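Local coordinates for kelch domain-containing protein (Colletotrichum graminicola M1.001, PDB 5C86) that oxidises alcohols as a fungal member of the AA5 galactose oxidase and glyoxal oxidase family, modelled here without its copper, at residues A[278-283]-A[295-300]; A[300-305]-A[332-337]; A[328-333]-A[362-367]. All coordinates share one frame; numbering follows the deposited sequence.

Contact 1. Residues A[278-283]-A[295-300]; sequences RGFANA and GGMQKM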
loop_
_atom_site.group_PDB
_atom_site.type_symbol
_atom_site.label_atom_id
_atom_site.label_comp_id
_atom_site.label_asym_id
_atom_site.label_seq_id
_atom_site.Cartn_x
_atom_site.Cartn_y
_atom_site.Cartn_z
ATOM N N ARG A 278 -13.596 -4.497 -11.128
ATOM C CA ARG A 278 -12.512 -5.254 -10.487
ATOM C C ARG A 278 -12.737 -5.545 -9.048
ATOM O O ARG A 278 -13.004 -4.620 -8.232
ATOM C CB ARG A 278 -11.194 -4.467 -10.525
ATOM C CG ARG A 278 -10.741 -4.091 -11.943
ATOM C CD ARG A 278 -9.502 -3.192 -11.897
ATOM N NE ARG A 278 -9.285 -2.454 -13.136
ATOM C CZ ARG A 278 -8.580 -2.862 -14.180
ATOM N NH1 ARG A 278 -7.949 -4.006 -14.148
ATOM N NH2 ARG A 278 -8.498 -2.092 -15.257
ATOM N N GLY A 279 -12.558 -6.818 -8.665
ATOM C CA GLY A 279 -12.390 -7.271 -7.287
ATOM C C GLY A 279 -11.049 -7.982 -7.181
ATOM O O GLY A 279 -10.647 -8.735 -8.090
ATOM N N PHE A 280 -10.332 -7.665 -6.116
ATOM C CA PHE A 280 -8.956 -8.215 -5.898
ATOM C C PHE A 280 -7.889 -7.536 -6.753
ATOM O O PHE A 280 -6.762 -8.044 -6.863
ATOM C CB PHE A 280 -8.831 -9.774 -6.021
ATOM C CG PHE A 280 -9.893 -10.544 -5.284
ATOM C CD1 PHE A 280 -10.205 -10.311 -3.951
ATOM C CD2 PHE A 280 -10.652 -11.510 -5.965
ATOM C CE1 PHE A 280 -11.227 -10.999 -3.313
ATOM C CE2 PHE A 280 -11.673 -12.200 -5.296
ATOM C CZ PHE A 280 -11.977 -11.898 -3.992
ATOM N N ALA A 281 -8.176 -6.341 -7.264
ATOM C CA ALA A 281 -7.157 -5.533 -7.919
ATOM C C ALA A 281 -6.238 -4.879 -6.925
ATOM O O ALA A 281 -6.405 -5.022 -5.705
ATOM C CB ALA A 281 -7.721 -4.500 -8.876
ATOM N N ASN A 282 -5.178 -4.213 -7.442
ATOM C CA ASN A 282 -4.319 -3.367 -6.651
ATOM C C ASN A 282 -4.277 -1.996 -7.267
ATOM O O ASN A 282 -4.409 -1.850 -8.470
ATOM C CB ASN A 282 -2.907 -3.884 -6.573
ATOM C CG ASN A 282 -2.773 -5.142 -5.730
ATOM O OD1 ASN A 282 -2.499 -5.033 -4.551
ATOM N ND2 ASN A 282 -2.997 -6.302 -6.300
ATOM N N ALA A 283 -4.155 -0.969 -6.432
ATOM C CA ALA A 283 -4.007 0.386 -6.941
ATOM C C ALA A 283 -2.744 1.016 -6.407
ATOM O O ALA A 283 -2.447 0.840 -5.241
ATOM C CB ALA A 283 -5.172 1.254 -6.538
ATOM N N GLY A 295 -5.210 -5.544 -12.542
ATOM C CA GLY A 295 -5.708 -6.876 -12.188
ATOM C C GLY A 295 -7.130 -6.862 -11.713
ATOM O O GLY A 295 -7.940 -5.983 -12.029
ATOM N N GLY A 296 -7.433 -7.862 -10.868
ATOM C CA GLY A 296 -8.801 -8.079 -10.412
ATOM C C GLY A 296 -9.631 -8.906 -11.389
ATOM O O GLY A 296 -9.256 -9.110 -12.538
ATOM N N MET A 297 -10.766 -9.340 -10.898
ATOM C CA MET A 297 -11.734 -10.136 -11.696
ATOM C C MET A 297 -13.110 -9.598 -11.588
ATOM O O MET A 297 -13.411 -8.761 -10.717
ATOM C CB MET A 297 -11.666 -11.593 -11.202
ATOM C CG MET A 297 -12.216 -11.815 -9.808
ATOM S SD MET A 297 -11.664 -13.302 -8.936
ATOM C CE MET A 297 -12.275 -14.628 -10.009
ATOM N N GLN A 298 -13.997 -10.111 -12.442
ATOM C CA GLN A 298 -15.385 -9.695 -12.451
ATOM C C GLN A 298 -16.227 -10.422 -11.462
ATOM O O GLN A 298 -16.685 -9.860 -10.472
ATOM C CB GLN A 298 -15.959 -9.874 -13.876
ATOM C CG GLN A 298 -15.166 -9.089 -14.891
ATOM C CD GLN A 298 -15.820 -9.187 -16.225
ATOM O OE1 GLN A 298 -15.799 -10.216 -16.831
ATOM N NE2 GLN A 298 -16.440 -8.129 -16.645
ATOM N N LYS A 299 -16.446 -11.720 -11.648
ATOM C CA LYS A 299 -17.213 -12.477 -10.667
ATOM C C LYS A 299 -16.284 -13.050 -9.599
ATOM O O LYS A 299 -15.399 -13.880 -9.908
ATOM C CB LYS A 299 -18.012 -13.564 -11.388
ATOM C CG LYS A 299 -18.757 -14.553 -10.493
ATOM C CD LYS A 299 -19.940 -13.917 -9.814
ATOM C CE LYS A 299 -20.808 -14.948 -9.093
ATOM N NZ LYS A 299 -21.812 -15.628 -9.956
ATOM N N MET A 300 -16.436 -12.597 -8.366
ATOM C CA MET A 300 -15.328 -12.794 -7.391
ATOM C C MET A 300 -15.388 -14.210 -6.806
ATOM O O MET A 300 -16.322 -14.514 -6.088
ATOM C CB MET A 300 -15.406 -11.718 -6.319
ATOM C CG MET A 300 -15.046 -10.348 -6.893
ATOM S SD MET A 300 -15.541 -9.003 -5.763
ATOM C CE MET A 300 -14.423 -9.296 -4.453
#

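Contact 2. Residues A[300-305]-A[332-337]; sequences MWLFSD and RNYHST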
loop_
_atom_site.group_PDB
_atom_site.type_symbol
_atom_site.label_atom_id
_atom_site.label_comp_id
_atom_site.label_asym_id
_atom_site.label_seq_id
_atom_site.Cartn_x
_atom_site.Cartn_y
_atom_site.Cartn_z
ATOM N N MET A 300 -16.436 -12.597 -8.366
ATOM C CA MET A 300 -15.328 -12.794 -7.391
ATOM C C MET A 300 -15.388 -14.210 -6.806
ATOM O O MET A 300 -16.322 -14.514 -6.088
ATOM C CB MET A 300 -15.406 -11.718 -6.319
ATOM C CG MET A 300 -15.046 -10.348 -6.893
ATOM S SD MET A 300 -15.541 -9.003 -5.763
ATOM C CE MET A 300 -14.423 -9.296 -4.453
ATOM N N TRP A 301 -14.267 -14.916 -7.004
ATOM C CA TRP A 301 -13.995 -16.219 -6.390
ATOM C C TRP A 301 -12.521 -16.311 -6.049
ATOM O O TRP A 301 -11.665 -15.753 -6.771
ATOM C CB TRP A 301 -14.328 -17.370 -7.318
ATOM C CG TRP A 301 -15.773 -17.509 -7.694
ATOM C CD1 TRP A 301 -16.240 -17.395 -8.927
ATOM C CD2 TRP A 301 -16.921 -17.740 -6.841
ATOM N NE1 TRP A 301 -17.588 -17.615 -8.940
ATOM C CE2 TRP A 301 -18.029 -17.746 -7.654
ATOM C CE3 TRP A 301 -17.102 -17.927 -5.460
ATOM C CZ2 TRP A 301 -19.331 -17.959 -7.131
ATOM C CZ3 TRP A 301 -18.392 -18.134 -4.957
ATOM C CH2 TRP A 301 -19.469 -18.135 -5.818
ATOM N N LEU A 302 -12.239 -17.014 -4.985
ATOM C CA LEU A 302 -10.872 -17.138 -4.499
ATOM C C LEU A 302 -10.095 -18.185 -5.316
ATOM O O LEU A 302 -10.667 -19.156 -5.815
ATOM C CB LEU A 302 -10.832 -17.459 -3.020
ATOM C CG LEU A 302 -11.685 -16.604 -2.078
ATOM C CD1 LEU A 302 -11.342 -16.863 -0.656
ATOM C CD2 LEU A 302 -11.467 -15.131 -2.397
ATOM N N PHE A 303 -8.801 -17.966 -5.461
ATOM C CA PHE A 303 -7.903 -18.982 -6.040
ATOM C C PHE A 303 -8.361 -19.383 -7.433
ATOM O O PHE A 303 -8.368 -20.603 -7.825
ATOM C CB PHE A 303 -7.827 -20.210 -5.116
ATOM C CG PHE A 303 -7.426 -19.867 -3.733
ATOM C CD1 PHE A 303 -6.124 -19.478 -3.418
ATOM C CD2 PHE A 303 -8.337 -19.862 -2.720
ATOM C CE1 PHE A 303 -5.795 -19.138 -2.112
ATOM C CE2 PHE A 303 -8.008 -19.484 -1.442
ATOM C CZ PHE A 303 -6.752 -19.096 -1.133
ATOM N N SER A 304 -8.767 -18.384 -8.207
ATOM C CA SER A 304 -9.387 -18.551 -9.465
ATOM C C SER A 304 -8.867 -17.564 -10.486
ATOM O O SER A 304 -8.829 -16.331 -10.216
ATOM C CB SER A 304 -10.904 -18.351 -9.339
ATOM O OG SER A 304 -11.518 -18.605 -10.568
ATOM N N ASP A 305 -8.517 -18.079 -11.650
ATOM C CA ASP A 305 -8.104 -17.317 -12.816
ATOM C C ASP A 305 -9.260 -16.898 -13.723
ATOM O O ASP A 305 -9.061 -16.326 -14.816
ATOM C CB ASP A 305 -6.986 -18.046 -13.636
ATOM C CG ASP A 305 -5.640 -17.963 -12.983
ATOM O OD1 ASP A 305 -5.447 -17.197 -12.033
ATOM O OD2 ASP A 305 -4.727 -18.657 -13.427
ATOM N N ARG A 332 -4.222 -11.574 -12.603
ATOM C CA ARG A 332 -3.764 -11.111 -11.297
ATOM C C ARG A 332 -4.982 -10.886 -10.428
ATOM O O ARG A 332 -5.430 -9.770 -10.277
ATOM C CB ARG A 332 -2.937 -9.829 -11.479
ATOM C CG ARG A 332 -1.667 -9.984 -12.353
ATOM C CD ARG A 332 -0.608 -10.915 -11.858
ATOM N NE ARG A 332 0.518 -11.009 -12.834
ATOM C CZ ARG A 332 1.429 -11.994 -12.860
ATOM N NH1 ARG A 332 1.408 -12.958 -11.994
ATOM N NH2 ARG A 332 2.356 -11.984 -13.797
ATOM N N ASN A 333 -5.454 -11.976 -9.852
ATOM C CA ASN A 333 -6.704 -11.965 -9.145
ATOM C C ASN A 333 -6.439 -12.092 -7.682
ATOM O O ASN A 333 -5.597 -11.382 -7.149
ATOM C CB ASN A 333 -7.694 -13.026 -9.707
ATOM C CG ASN A 333 -8.117 -12.782 -11.103
ATOM O OD1 ASN A 333 -7.977 -11.697 -11.665
ATOM N ND2 ASN A 333 -8.717 -13.834 -11.707
ATOM N N TYR A 334 -7.122 -12.966 -6.943
ATOM C CA TYR A 334 -6.838 -13.126 -5.508
ATOM C C TYR A 334 -5.368 -13.492 -5.285
ATOM O O TYR A 334 -4.802 -14.291 -6.014
ATOM C CB TYR A 334 -7.739 -14.235 -4.930
ATOM C CG TYR A 334 -7.830 -14.245 -3.441
ATOM C CD1 TYR A 334 -8.320 -13.140 -2.747
ATOM C CD2 TYR A 334 -7.511 -15.360 -2.655
ATOM C CE1 TYR A 334 -8.444 -13.140 -1.415
ATOM C CE2 TYR A 334 -7.666 -15.326 -1.247
ATOM C CZ TYR A 334 -8.142 -14.205 -0.650
ATOM O OH TYR A 334 -8.393 -14.156 0.738
ATOM N N HIS A 335 -4.770 -12.815 -4.312
ATOM C CA HIS A 335 -3.382 -12.973 -3.893
ATOM C C HIS A 335 -2.364 -12.357 -4.835
ATOM O O HIS A 335 -1.177 -12.676 -4.714
ATOM C CB HIS A 335 -3.052 -14.442 -3.549
ATOM C CG HIS A 335 -3.683 -14.905 -2.282
ATOM N ND1 HIS A 335 -3.702 -16.235 -1.922
ATOM C CD2 HIS A 335 -4.251 -14.248 -1.254
ATOM C CE1 HIS A 335 -4.243 -16.361 -0.737
ATOM N NE2 HIS A 335 -4.596 -15.184 -0.302
ATOM N N SER A 336 -2.818 -11.495 -5.721
ATOM C CA SER A 336 -1.922 -10.641 -6.557
ATOM C C SER A 336 -1.522 -9.376 -5.763
ATOM O O SER A 336 -2.142 -8.996 -4.797
ATOM C CB SER A 336 -2.576 -10.253 -7.867
ATOM O OG SER A 336 -3.743 -9.420 -7.656
ATOM N N THR A 337 -0.391 -8.862 -6.192
ATOM C CA THR A 337 0.234 -7.709 -5.542
ATOM C C THR A 337 0.690 -6.708 -6.605
ATOM O O THR A 337 0.937 -7.048 -7.741
ATOM C CB THR A 337 1.393 -8.138 -4.646
ATOM O OG1 THR A 337 2.327 -8.912 -5.430
ATOM C CG2 THR A 337 0.929 -8.853 -3.397
HETATM O O HOH W 1 -9.072 -15.279 -7.642
#

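Contact 3. Residues A[328-333]-A[362-367]; sequences HTVPRN and HFDGQF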
loop_
_atom_site.group_PDB
_atom_site.type_symbol
_atom_site.label_atom_id
_atom_site.label_comp_id
_atom_site.label_asym_id
_atom_site.label_seq_id
_atom_site.Cartn_x
_atom_site.Cartn_y
_atom_site.Cartn_z
ATOM N N HIS A 328 -1.656 -7.417 -19.697
ATOM C CA HIS A 328 -0.803 -8.528 -19.282
ATOM C C HIS A 328 -1.547 -9.815 -19.740
ATOM O O HIS A 328 -2.709 -9.779 -20.087
ATOM C CB HIS A 328 -0.423 -8.453 -17.804
ATOM C CG HIS A 328 -1.577 -8.283 -16.874
ATOM N ND1 HIS A 328 -2.151 -7.070 -16.557
ATOM C CD2 HIS A 328 -2.323 -9.216 -16.253
ATOM C CE1 HIS A 328 -3.163 -7.277 -15.712
ATOM N NE2 HIS A 328 -3.274 -8.574 -15.513
ATOM N N THR A 329 -0.800 -10.903 -19.701
ATOM C CA THR A 329 -1.338 -12.218 -20.118
ATOM C C THR A 329 -1.698 -13.116 -18.969
ATOM O O THR A 329 -2.666 -13.889 -19.068
ATOM C CB THR A 329 -0.358 -12.952 -21.060
ATOM O OG1 THR A 329 0.914 -13.128 -20.440
ATOM C CG2 THR A 329 -0.279 -12.237 -22.375
ATOM N N VAL A 330 -1.061 -12.931 -17.835
ATOM C CA VAL A 330 -1.326 -13.712 -16.651
ATOM C C VAL A 330 -2.402 -13.020 -15.794
ATOM O O VAL A 330 -2.214 -11.867 -15.410
ATOM C CB VAL A 330 -0.069 -13.950 -15.804
ATOM C CG1 VAL A 330 -0.343 -14.757 -14.565
ATOM C CG2 VAL A 330 1.018 -14.685 -16.655
ATOM N N PRO A 331 -3.437 -13.743 -15.369
ATOM C CA PRO A 331 -4.453 -13.125 -14.448
ATOM C C PRO A 331 -3.801 -12.719 -13.151
ATOM O O PRO A 331 -2.934 -13.438 -12.629
ATOM C CB PRO A 331 -5.470 -14.245 -14.198
ATOM C CG PRO A 331 -5.303 -15.091 -15.391
ATOM C CD PRO A 331 -3.847 -15.121 -15.721
ATOM N N ARG A 332 -4.222 -11.574 -12.603
ATOM C CA ARG A 332 -3.764 -11.111 -11.297
ATOM C C ARG A 332 -4.982 -10.886 -10.428
ATOM O O ARG A 332 -5.430 -9.770 -10.277
ATOM C CB ARG A 332 -2.937 -9.829 -11.479
ATOM C CG ARG A 332 -1.667 -9.984 -12.353
ATOM C CD ARG A 332 -0.608 -10.915 -11.858
ATOM N NE ARG A 332 0.518 -11.009 -12.834
ATOM C CZ ARG A 332 1.429 -11.994 -12.860
ATOM N NH1 ARG A 332 1.408 -12.958 -11.994
ATOM N NH2 ARG A 332 2.356 -11.984 -13.797
ATOM N N ASN A 333 -5.454 -11.976 -9.852
ATOM C CA ASN A 333 -6.704 -11.965 -9.145
ATOM C C ASN A 333 -6.439 -12.092 -7.682
ATOM O O ASN A 333 -5.597 -11.382 -7.149
ATOM C CB ASN A 333 -7.694 -13.026 -9.707
ATOM C CG ASN A 333 -8.117 -12.782 -11.103
ATOM O OD1 ASN A 333 -7.977 -11.697 -11.665
ATOM N ND2 ASN A 333 -8.717 -13.834 -11.707
ATOM N N HIS A 362 0.838 -18.251 -9.507
ATOM C CA HIS A 362 1.682 -17.456 -10.391
ATOM C C HIS A 362 2.880 -16.945 -9.624
ATOM O O HIS A 362 2.768 -16.050 -8.745
ATOM C CB HIS A 362 0.821 -16.335 -10.957
ATOM C CG HIS A 362 -0.370 -16.831 -11.690
ATOM N ND1 HIS A 362 -0.254 -17.676 -12.778
ATOM C CD2 HIS A 362 -1.704 -16.673 -11.474
ATOM C CE1 HIS A 362 -1.456 -18.013 -13.200
ATOM N NE2 HIS A 362 -2.348 -17.402 -12.447
ATOM N N PHE A 363 4.064 -17.510 -9.890
ATOM C CA PHE A 363 5.288 -17.163 -9.122
ATOM C C PHE A 363 5.935 -15.891 -9.703
ATOM O O PHE A 363 6.964 -15.472 -9.281
ATOM C CB PHE A 363 6.312 -18.330 -9.076
ATOM C CG PHE A 363 5.841 -19.551 -8.316
ATOM C CD1 PHE A 363 4.999 -20.476 -8.954
ATOM C CD2 PHE A 363 6.232 -19.776 -7.020
ATOM C CE1 PHE A 363 4.570 -21.611 -8.251
ATOM C CE2 PHE A 363 5.813 -20.892 -6.322
ATOM C CZ PHE A 363 4.969 -21.786 -6.984
ATOM N N ASP A 364 5.356 -15.396 -10.754
ATOM C CA ASP A 364 5.980 -14.409 -11.562
ATOM C C ASP A 364 5.275 -13.025 -11.417
ATOM O O ASP A 364 4.251 -12.866 -10.769
ATOM C CB ASP A 364 5.982 -14.851 -12.984
ATOM C CG ASP A 364 4.592 -14.804 -13.613
ATOM O OD1 ASP A 364 3.599 -15.095 -12.928
ATOM O OD2 ASP A 364 4.485 -14.364 -14.778
ATOM N N GLY A 365 5.956 -12.054 -12.020
ATOM C CA GLY A 365 5.393 -10.753 -12.254
ATOM C C GLY A 365 6.313 -9.987 -13.139
ATOM O O GLY A 365 7.242 -10.556 -13.710
ATOM N N GLN A 366 6.001 -8.719 -13.346
ATOM C CA GLN A 366 6.782 -7.861 -14.241
ATOM C C GLN A 366 6.687 -6.441 -13.651
ATOM O O GLN A 366 5.718 -6.160 -12.899
ATOM C CB GLN A 366 6.218 -7.793 -15.642
ATOM C CG GLN A 366 6.189 -9.084 -16.442
ATOM C CD GLN A 366 5.314 -8.991 -17.693
ATOM O OE1 GLN A 366 4.072 -9.121 -17.657
ATOM N NE2 GLN A 366 5.957 -8.765 -18.812
ATOM N N PHE A 367 7.549 -5.561 -14.123
ATOM C CA PHE A 367 7.506 -4.169 -13.770
ATOM C C PHE A 367 6.974 -3.412 -14.913
ATOM O O PHE A 367 7.405 -3.559 -16.078
ATOM C CB PHE A 367 8.929 -3.720 -13.385
ATOM C CG PHE A 367 9.433 -4.348 -12.153
ATOM C CD1 PHE A 367 9.161 -3.859 -10.827
ATOM C CD2 PHE A 367 10.172 -5.541 -12.210
ATOM C CE1 PHE A 367 9.609 -4.449 -9.751
ATOM C CE2 PHE A 367 10.635 -6.155 -11.038
ATOM C CZ PHE A 367 10.386 -5.611 -9.798
HETATM O O HOH W 2 2.271 -9.898 -15.841
#

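Contact 1. Residues A[278-283]-A[295-300]
At the end of a propeller blade, where strand 282-285 begins and strand 291-294 ends, G279 and M297 face each other as an antiparallel hydrogen-bonded pair. G279 N donates to M297 O at 3.0 Å, and M297 N returns a bond to G279 O at 2.9 Å; M297 O also takes the hydroxyl of S250. The two chains run very close here, with G279 O only 3.0 Å from G296 CA, an approach made at a residue that carries no side chain. R278 runs forward alongside its own chain, extended from CG to NE, to reach G295. The straight bond from R278 NH1 to G295 O measures 2.9 Å (167°), lies in the guanidinium plane and uses a carbonyl lone pair. NH2 of the same group is taken up by T311 O and by E313 in a salt bridge, so bonds at both NH1 and NH2 fix its rotation and join the loop after strand 291-294 to the start of strand 313-316.

Beyond the backbone pair, F280 is framed by two methionines. M300, bent at its last torsion (chi3 68°), lays CE over one ring face, 4.0 Å from the F280 ring centroid. M297 instead sets SD at the ring edge, 3.6 Å from F280 CD2, a Met-aromatic contact running alongside the phenylalanine. Y334 meets the same ring edge-to-face, and the F280 side chain lies about 7 Å from that of copper ligand H423. The G295-G296 doublet directly after the second strand of the four-stranded blade is consistent with the glycine pair of kelch repeats.

Contact 2. Residues A[300-305]-A[332-337]
One water sits between Y334 and the 301-304 loop, gripped by three backbone groups: it accepts from Y334 N at 3.1 Å and from S304 N, and donates to W301 O at 2.8 Å. Beside it, N333 ND2 drives an almost straight bond (174°) into a lone pair of S304 O, 2.9 Å away, with the acceptor in the amide plane. N333 O is held in turn by both S336 N and S336 OG, which pins the type II turn N333-S336 that presents Y334 and H335.

With CG anti to the backbone N (chi1 -164°), the Y334 ring lies sandwiched between L302 and H335. L302 CD2 stands squarely over the centre of one face, 3.6 Å from the Y334 centroid, while H335 CD2 covers the opposite face nearer the rim. F303 closes an edge in a T-shaped pair: the Y334 edge points at the F303 face, planes at 85°. F303 CE1 also comes within 3.5 Å of H335 CE1. Y334 OH bonds to the hydroxyls of Y120 and Y245, and H335 ND1 is fixed by G352 O. H335, Y120 and H423 bind copper in the metal-bound enzyme; the cluster contributes one ligand and packs beside the site, as in galactose oxidase-like enzymes.

Contact 3. Residues A[328-333]-A[362-367]
V330 CG1 sits against two flat groups: it stands over the centre of the H362 ring face, 3.5 Å from that ring's centroid, and also lies over one face of the R332 guanidinium, toward its rim. Placing CG1 anti to the backbone N (chi1 180°) aims that methyl at the imidazole, while V330 CG2 is directed at D364. In the plane at the guanidinium edge lie D364 CG and a water.

The firmer bond of the salt bridge runs from R332 NH1 to D364 OD1, 3.2 Å apart at 159°. The carboxylate oxygen is met from above its own plane, and the two flat groups are turned 50° from each other; the bonds of R332 NH2 to both carboxylate oxygens are weak. R332 NH2 also donates to the water at 2.9 Å, and the water passes a bond on to Q366 OE1 at 2.7 Å. The strongest partner of R332, however, is G350 O, also bonded to NH1. H362 NE2 is tied to D305 OD2, a bond that helps fix how the imidazole is turned. The loop leading into strand 336-340 is thus clipped to the start of strand 364-369, which runs between strands 346-350 and 5-11, with M9 of the latter packing on R332 and D364.

Overall arrangement
The three contacts follow one another across two adjacent blades of the seven-bladed propeller. Contact 1 belongs to the blade of strands 282-285, 291-294, 313-316 and 321-324 and closes before contact 2 opens; contact 2 joins its long 295-312 loop to the next blade; contact 3, beginning on the stretch where contact 2 ends, lies in that blade, where N-terminal strand 5-11 completes the sheet and closes the propeller ring. Contacts 1 and 2, their centres about 7 Å apart, share M300; contacts 2 and 3, about 11 Å apart, share R332 and N333; contacts 1 and 3 are about 13 Å apart. G296 N probably bonds R332 O, linking the blades. Together they probably help position the turn carrying copper ligand H335.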